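Local structure of protein YibA (Escherichia coli, 1OYZ) at residues Leu23-Asp26 against Glu27-Leu31; Ile41-Ala44 against Arg45-Leu49. The protein is of unknown function but carries HEAT repeats and may have an oxidoreductase activity. One frame throughout, in Å; residues are numbered along the deposited sequence.

Contact 1 (Leu23-Asp26 against Glu27-Leu31)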
ATOM      1  N   LEU A  23     -25.738  15.419   9.377  1.00 45.08           N
ATOM      2  CA  LEU A  23     -25.297  16.623  10.079  1.00 46.44           C
ATOM      3  C   LEU A  23     -24.863  17.803   9.198  1.00 47.34           C
ATOM      4  O   LEU A  23     -24.391  17.593   8.087  1.00 47.47           O
ATOM      5  CB  LEU A  23     -24.133  16.249  11.006  1.00 44.81           C
ATOM      6  CG  LEU A  23     -24.430  15.136  12.013  1.00 44.85           C
ATOM      7  CD1 LEU A  23     -23.160  14.748  12.724  1.00 43.21           C
ATOM      8  CD2 LEU A  23     -25.493  15.600  12.993  1.00 42.55           C
ATOM      9  N   ASN A  24     -25.013  19.042   9.687  1.00 48.37           N
ATOM     10  CA  ASN A  24     -24.563  20.205   8.907  1.00 49.94           C
ATOM     11  C   ASN A  24     -23.064  20.456   9.167  1.00 49.93           C
ATOM     12  O   ASN A  24     -22.487  19.870  10.080  1.00 49.61           O
ATOM     13  CB  ASN A  24     -25.380  21.454   9.256  1.00 51.69           C
ATOM     14  CG  ASN A  24     -25.199  21.901  10.690  1.00 53.78           C
ATOM     15  OD1 ASN A  24     -24.102  22.281  11.113  1.00 52.58           O
ATOM     16  ND2 ASN A  24     -26.285  21.862  11.452  1.00 56.47           N
ATOM     17  N   ASP A  25     -22.439  21.317   8.371  1.00 50.25           N
ATOM     18  CA  ASP A  25     -21.011  21.584   8.530  1.00 51.57           C
ATOM     19  C   ASP A  25     -20.611  21.921   9.939  1.00 51.76           C
ATOM     20  O   ASP A  25     -19.700  21.313  10.497  1.00 51.10           O
ATOM     21  CB  ASP A  25     -20.556  22.719   7.615  1.00 52.75           C
ATOM     22  CG  ASP A  25     -20.520  22.304   6.167  1.00 55.09           C
ATOM     23  OD1 ASP A  25     -20.790  21.110   5.898  1.00 53.90           O
ATOM     24  OD2 ASP A  25     -20.221  23.167   5.305  1.00 56.40           O
ATOM     25  N   ASP A  26     -21.293  22.909  10.498  1.00 51.77           N
ATOM     26  CA  ASP A  26     -21.035  23.361  11.852  1.00 52.79           C
ATOM     27  C   ASP A  26     -20.944  22.197  12.831  1.00 51.49           C
ATOM     28  O   ASP A  26     -20.082  22.194  13.715  1.00 51.52           O
ATOM     29  CB  ASP A  26     -22.145  24.319  12.298  1.00 57.46           C
ATOM     30  CG  ASP A  26     -22.166  24.526  13.802  1.00 62.67           C
ATOM     31  OD1 ASP A  26     -21.236  25.176  14.343  1.00 66.03           O
ATOM     32  OD2 ASP A  26     -23.113  24.029  14.455  1.00 64.99           O
ATOM     33  N   GLU A  27     -21.826  21.210  12.675  1.00 48.07           N
ATOM     34  CA  GLU A  27     -21.834  20.064  13.571  1.00 46.77           C
ATOM     35  C   GLU A  27     -20.680  19.118  13.287  1.00 44.89           C
ATOM     36  O   GLU A  27     -20.090  18.569  14.206  1.00 42.68           O
ATOM     37  CB  GLU A  27     -23.177  19.340  13.470  1.00 45.78           C
ATOM     38  CG  GLU A  27     -24.305  20.280  13.825  1.00 47.30           C
ATOM     39  CD  GLU A  27     -25.679  19.791  13.433  1.00 47.19           C
ATOM     40  OE1 GLU A  27     -25.819  19.149  12.369  1.00 47.09           O
ATOM     41  OE2 GLU A  27     -26.627  20.090  14.187  1.00 48.97           O
ATOM     42  N   LEU A  28     -20.360  18.948  12.011  1.00 43.71           N
ATOM     43  CA  LEU A  28     -19.271  18.070  11.624  1.00 44.11           C
ATOM     44  C   LEU A  28     -17.958  18.657  12.120  1.00 44.65           C
ATOM     45  O   LEU A  28     -17.128  17.952  12.705  1.00 44.42           O
ATOM     46  CB  LEU A  28     -19.243  17.904  10.108  1.00 43.33           C
ATOM     47  CG  LEU A  28     -20.476  17.219   9.528  1.00 39.46           C
ATOM     48  CD1 LEU A  28     -20.349  17.186   8.029  1.00 38.48           C
ATOM     49  CD2 LEU A  28     -20.620  15.821  10.092  1.00 37.92           C
ATOM     50  N   PHE A  29     -17.791  19.960  11.916  1.00 45.46           N
ATOM     51  CA  PHE A  29     -16.594  20.646  12.364  1.00 45.91           C
ATOM     52  C   PHE A  29     -16.371  20.399  13.848  1.00 45.61           C
ATOM     53  O   PHE A  29     -15.260  20.122  14.287  1.00 46.18           O
ATOM     54  CB  PHE A  29     -16.714  22.152  12.114  1.00 47.58           C
ATOM     55  CG  PHE A  29     -16.817  22.520  10.670  1.00 49.67           C
ATOM     56  CD1 PHE A  29     -16.137  21.791   9.698  1.00 49.65           C
ATOM     57  CD2 PHE A  29     -17.553  23.630  10.279  1.00 50.03           C
ATOM     58  CE1 PHE A  29     -16.187  22.173   8.347  1.00 52.16           C
ATOM     59  CE2 PHE A  29     -17.608  24.016   8.932  1.00 51.14           C
ATOM     60  CZ  PHE A  29     -16.923  23.285   7.968  1.00 50.89           C
ATOM     61  N   ARG A  30     -17.428  20.495  14.633  1.00 45.55           N
ATOM     62  CA  ARG A  30     -17.268  20.283  16.056  1.00 48.15           C
ATOM     63  C   ARG A  30     -16.832  18.833  16.328  1.00 48.02           C
ATOM     64  O   ARG A  30     -15.940  18.584  17.139  1.00 46.26           O
ATOM     65  CB  ARG A  30     -18.576  20.623  16.770  1.00 51.99           C
ATOM     66  CG  ARG A  30     -18.581  20.344  18.250  1.00 56.84           C
ATOM     67  CD  ARG A  30     -19.814  19.514  18.604  1.00 62.12           C
ATOM     68  NE  ARG A  30     -21.066  20.197  18.254  1.00 65.51           N
ATOM     69  CZ  ARG A  30     -22.278  19.651  18.369  1.00 66.82           C
ATOM     70  NH1 ARG A  30     -22.406  18.407  18.821  1.00 67.55           N
ATOM     71  NH2 ARG A  30     -23.358  20.351  18.041  1.00 65.45           N
ATOM     72  N   LEU A  31     -17.438  17.883  15.616  1.00 47.53           N
ATOM     73  CA  LEU A  31     -17.107  16.470  15.788  1.00 46.07           C
ATOM     74  C   LEU A  31     -15.634  16.166  15.506  1.00 45.57           C
ATOM     75  O   LEU A  31     -15.106  15.148  15.970  1.00 42.85           O
ATOM     76  CB  LEU A  31     -18.015  15.606  14.899  1.00 47.06           C
ATOM     77  CG  LEU A  31     -19.226  14.942  15.572  1.00 48.62           C
ATOM     78  CD1 LEU A  31     -19.744  15.791  16.720  1.00 49.82           C
ATOM     79  CD2 LEU A  31     -20.328  14.708  14.534  1.00 50.09           C
TER
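A capping box formed by N24 and E27 opens helix 25-31, N24 reaching forward to the amide of E27 and E27 reaching back to that of N24. E27 N bonds OD1 of N24, the N-cap residue, at 3.0 Å; the N-H comes from above the carbonyl plane, 41° out of it. CG of N24 sits between its own backbone N and carbonyl carbon (chi1 64°), which swings the amide over the first turn. In return, E27 OE1 accepts from N24 N at 2.8 Å, on the anti side of the carboxylate. Amide and carboxylate planes lie only 15° apart where the two side chains cross. Asparagine suits this place because its short side chain can accept from an amide in the first turn, which has no i-4 carbonyl of the helix to use and otherwise only a weak bond to N24 O, and glutamate because it is long enough to reach back.

The helix proper follows at once: L28 N bonds N24 O, and F29 N meets D25 O at 2.7 Å with a nearly straight N-H. That same D25 O lies over one face of the F29 ring, offset toward its rim, while D25 CB approaches F29 CE2 at 3.5 Å. L23, just before the cap, and L28 form a hydrophobic staple: L23 CB meets L28 CD2 at 3.7 Å, and L23 CD1 presses on L31 CD2 at 3.4 Å, tighter than usual for two carbons. D25 OD1 forms a salt bridge with R50 of helix 37-50.

Contact 2 (Ile41-Ala44 against Arg45-Leu49)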
ATOM      1  N   ILE A  41     -12.933  10.649  12.440  1.00 32.54           N
ATOM      2  CA  ILE A  41     -12.694  10.194  11.088  1.00 34.17           C
ATOM      3  C   ILE A  41     -13.960  10.209  10.219  1.00 33.75           C
ATOM      4  O   ILE A  41     -13.940  10.666   9.055  1.00 33.15           O
ATOM      5  CB  ILE A  41     -12.124   8.788  11.147  1.00 35.10           C
ATOM      6  CG1 ILE A  41     -10.704   8.877  11.715  1.00 38.05           C
ATOM      7  CG2 ILE A  41     -12.255   8.102   9.779  1.00 35.86           C
ATOM      8  CD1 ILE A  41     -10.103   7.531  12.126  1.00 39.91           C
ATOM      9  N   SER A  42     -15.041   9.678  10.786  1.00 32.76           N
ATOM     10  CA  SER A  42     -16.322   9.589  10.099  1.00 31.47           C
ATOM     11  C   SER A  42     -16.753  10.980   9.657  1.00 30.97           C
ATOM     12  O   SER A  42     -17.102  11.198   8.482  1.00 30.21           O
ATOM     13  CB  SER A  42     -17.365   8.963  11.031  1.00 34.87           C
ATOM     14  OG  SER A  42     -17.073   7.580  11.254  1.00 37.72           O
ATOM     15  N   SER A  43     -16.717  11.918  10.600  1.00 30.23           N
ATOM     16  CA  SER A  43     -17.066  13.308  10.328  1.00 29.39           C
ATOM     17  C   SER A  43     -16.195  13.833   9.182  1.00 28.55           C
ATOM     18  O   SER A  43     -16.690  14.380   8.199  1.00 29.41           O
ATOM     19  CB  SER A  43     -16.841  14.152  11.588  1.00 30.84           C
ATOM     20  OG  SER A  43     -16.870  15.541  11.276  1.00 31.13           O
ATOM     21  N   ALA A  44     -14.887  13.648   9.311  1.00 28.02           N
ATOM     22  CA  ALA A  44     -13.959  14.096   8.280  1.00 27.33           C
ATOM     23  C   ALA A  44     -14.277  13.451   6.936  1.00 25.99           C
ATOM     24  O   ALA A  44     -14.153  14.086   5.895  1.00 26.01           O
ATOM     25  CB  ALA A  44     -12.513  13.766   8.698  1.00 26.50           C
ATOM     26  N   ARG A  45     -14.676  12.184   6.939  1.00 27.22           N
ATOM     27  CA  ARG A  45     -14.994  11.521   5.669  1.00 29.85           C
ATOM     28  C   ARG A  45     -16.171  12.248   5.011  1.00 28.39           C
ATOM     29  O   ARG A  45     -16.156  12.479   3.815  1.00 28.48           O
ATOM     30  CB  ARG A  45     -15.356  10.035   5.870  1.00 31.28           C
ATOM     31  CG  ARG A  45     -14.190   9.112   6.297  1.00 36.15           C
ATOM     32  CD  ARG A  45     -14.630   7.630   6.421  1.00 36.60           C
ATOM     33  NE  ARG A  45     -15.134   7.104   5.141  1.00 41.35           N
ATOM     34  CZ  ARG A  45     -16.064   6.147   5.023  1.00 44.05           C
ATOM     35  NH1 ARG A  45     -16.448   5.743   3.818  1.00 44.33           N
ATOM     36  NH2 ARG A  45     -16.615   5.588   6.100  1.00 40.70           N
ATOM     37  N   VAL A  46     -17.178  12.620   5.795  1.00 29.50           N
ATOM     38  CA  VAL A  46     -18.319  13.313   5.215  1.00 31.97           C
ATOM     39  C   VAL A  46     -17.821  14.626   4.651  1.00 32.31           C
ATOM     40  O   VAL A  46     -18.231  15.048   3.562  1.00 32.37           O
ATOM     41  CB  VAL A  46     -19.417  13.590   6.247  1.00 30.16           C
ATOM     42  CG1 VAL A  46     -20.617  14.223   5.562  1.00 31.40           C
ATOM     43  CG2 VAL A  46     -19.810  12.307   6.938  1.00 32.75           C
ATOM     44  N   LEU A  47     -16.900  15.256   5.374  1.00 32.10           N
ATOM     45  CA  LEU A  47     -16.354  16.529   4.893  1.00 33.84           C
ATOM     46  C   LEU A  47     -15.586  16.342   3.576  1.00 32.95           C
ATOM     47  O   LEU A  47     -15.709  17.161   2.661  1.00 31.05           O
ATOM     48  CB  LEU A  47     -15.464  17.190   5.976  1.00 32.19           C
ATOM     49  CG  LEU A  47     -16.263  17.658   7.212  1.00 29.32           C
ATOM     50  CD1 LEU A  47     -15.396  18.331   8.262  1.00 28.47           C
ATOM     51  CD2 LEU A  47     -17.299  18.620   6.726  1.00 32.82           C
ATOM     52  N   GLN A  48     -14.820  15.259   3.456  1.00 32.56           N
ATOM     53  CA  GLN A  48     -14.073  15.035   2.219  1.00 33.85           C
ATOM     54  C   GLN A  48     -15.046  14.866   1.056  1.00 34.19           C
ATOM     55  O   GLN A  48     -14.738  15.255  -0.069  1.00 32.24           O
ATOM     56  CB  GLN A  48     -13.172  13.777   2.291  1.00 34.56           C
ATOM     57  CG  GLN A  48     -11.978  13.810   3.262  1.00 34.36           C
ATOM     58  CD  GLN A  48     -11.344  12.409   3.437  1.00 37.21           C
ATOM     59  OE1 GLN A  48     -12.062  11.417   3.521  1.00 34.93           O
ATOM     60  NE2 GLN A  48     -10.008  12.337   3.509  1.00 36.83           N
ATOM     61  N   LEU A  49     -16.211  14.280   1.333  1.00 36.87           N
ATOM     62  CA  LEU A  49     -17.241  14.038   0.302  1.00 37.64           C
ATOM     63  C   LEU A  49     -17.986  15.281  -0.176  1.00 37.69           C
ATOM     64  O   LEU A  49     -18.076  15.531  -1.376  1.00 36.51           O
ATOM     65  CB  LEU A  49     -18.285  13.019   0.804  1.00 39.18           C
ATOM     66  CG  LEU A  49     -19.516  12.749  -0.086  1.00 40.69           C
ATOM     67  CD1 LEU A  49     -19.100  11.961  -1.303  1.00 38.90           C
ATOM     68  CD2 LEU A  49     -20.583  11.972   0.679  1.00 42.63           C
TER
HETATM   69  O   HOH W   1     -16.389   6.416   9.091  1.00 42.99           O
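Four successive i to i+4 hydrogen bonds run from R45, V46, L47 and Q48 back to I41, S42, S43 and A44, a regular run of alpha-helix within helix 37-50. The shortest is R45 N to I41 O at 2.7 Å.

Side chains of the later turn lie back against these carbonyls. CG of R45, anti to its carbonyl carbon (chi1 -69°), comes to 3.2 Å from I41 O, and the arginine's aliphatic part then passes I41 at an oblique angle, CG2 of I41 lying 4.1 Å from R45 CG. The chain bends at chi3 (60°), and a water lies in the guanidinium plane at its edge, accepting from R45 NH2 at 3.1 Å. The same water is 2.5 Å from S42 OG, so it bridges the two side chains; S42 OG also bonds the carbonyl of L38, one turn earlier. R45 also makes a cation-pi contact with Y17 of helix 14-21.

V46 sets its CG2 3.3 Å from S42 O, and L47 brings CG to 3.4 Å from S43 O. These branched apolar residues suit buried positions between helices: V46 packs on C20 and L28, L47 on L28 and F29. A44 suits the side facing helix 68-80, where its single methyl lets I73, F76 and I77 come close, and Q48 NE2 reaches the carbonyl of F76.

Serine hydroxyls this well buried need acceptors: S42 finds one in its own helix, whereas S43 bonds the carbonyl of L28, so satisfying a polar atom also ties two helices together.

Overall arrangement
Contact 1 lies at the surface, about 31 Å from the centre of the chain, and contact 2 is buried, about 21 Å from it; their centres are 10 Å apart. They belong to consecutive helices, 25-31 and 37-50, which touch directly through apolar packing and one serine hydroxyl. At a helix start, contact 1 relies on polar side chains that serve backbone amides. In contact 2, within a helix, polar side chains turn instead to carbonyls, of their own helix or of neighbours. It presents mostly small or apolar side chains to three neighbouring helices, with R45 and Q48 as polar exceptions, in keeping with the stacked helices of a HEAT-repeat protein.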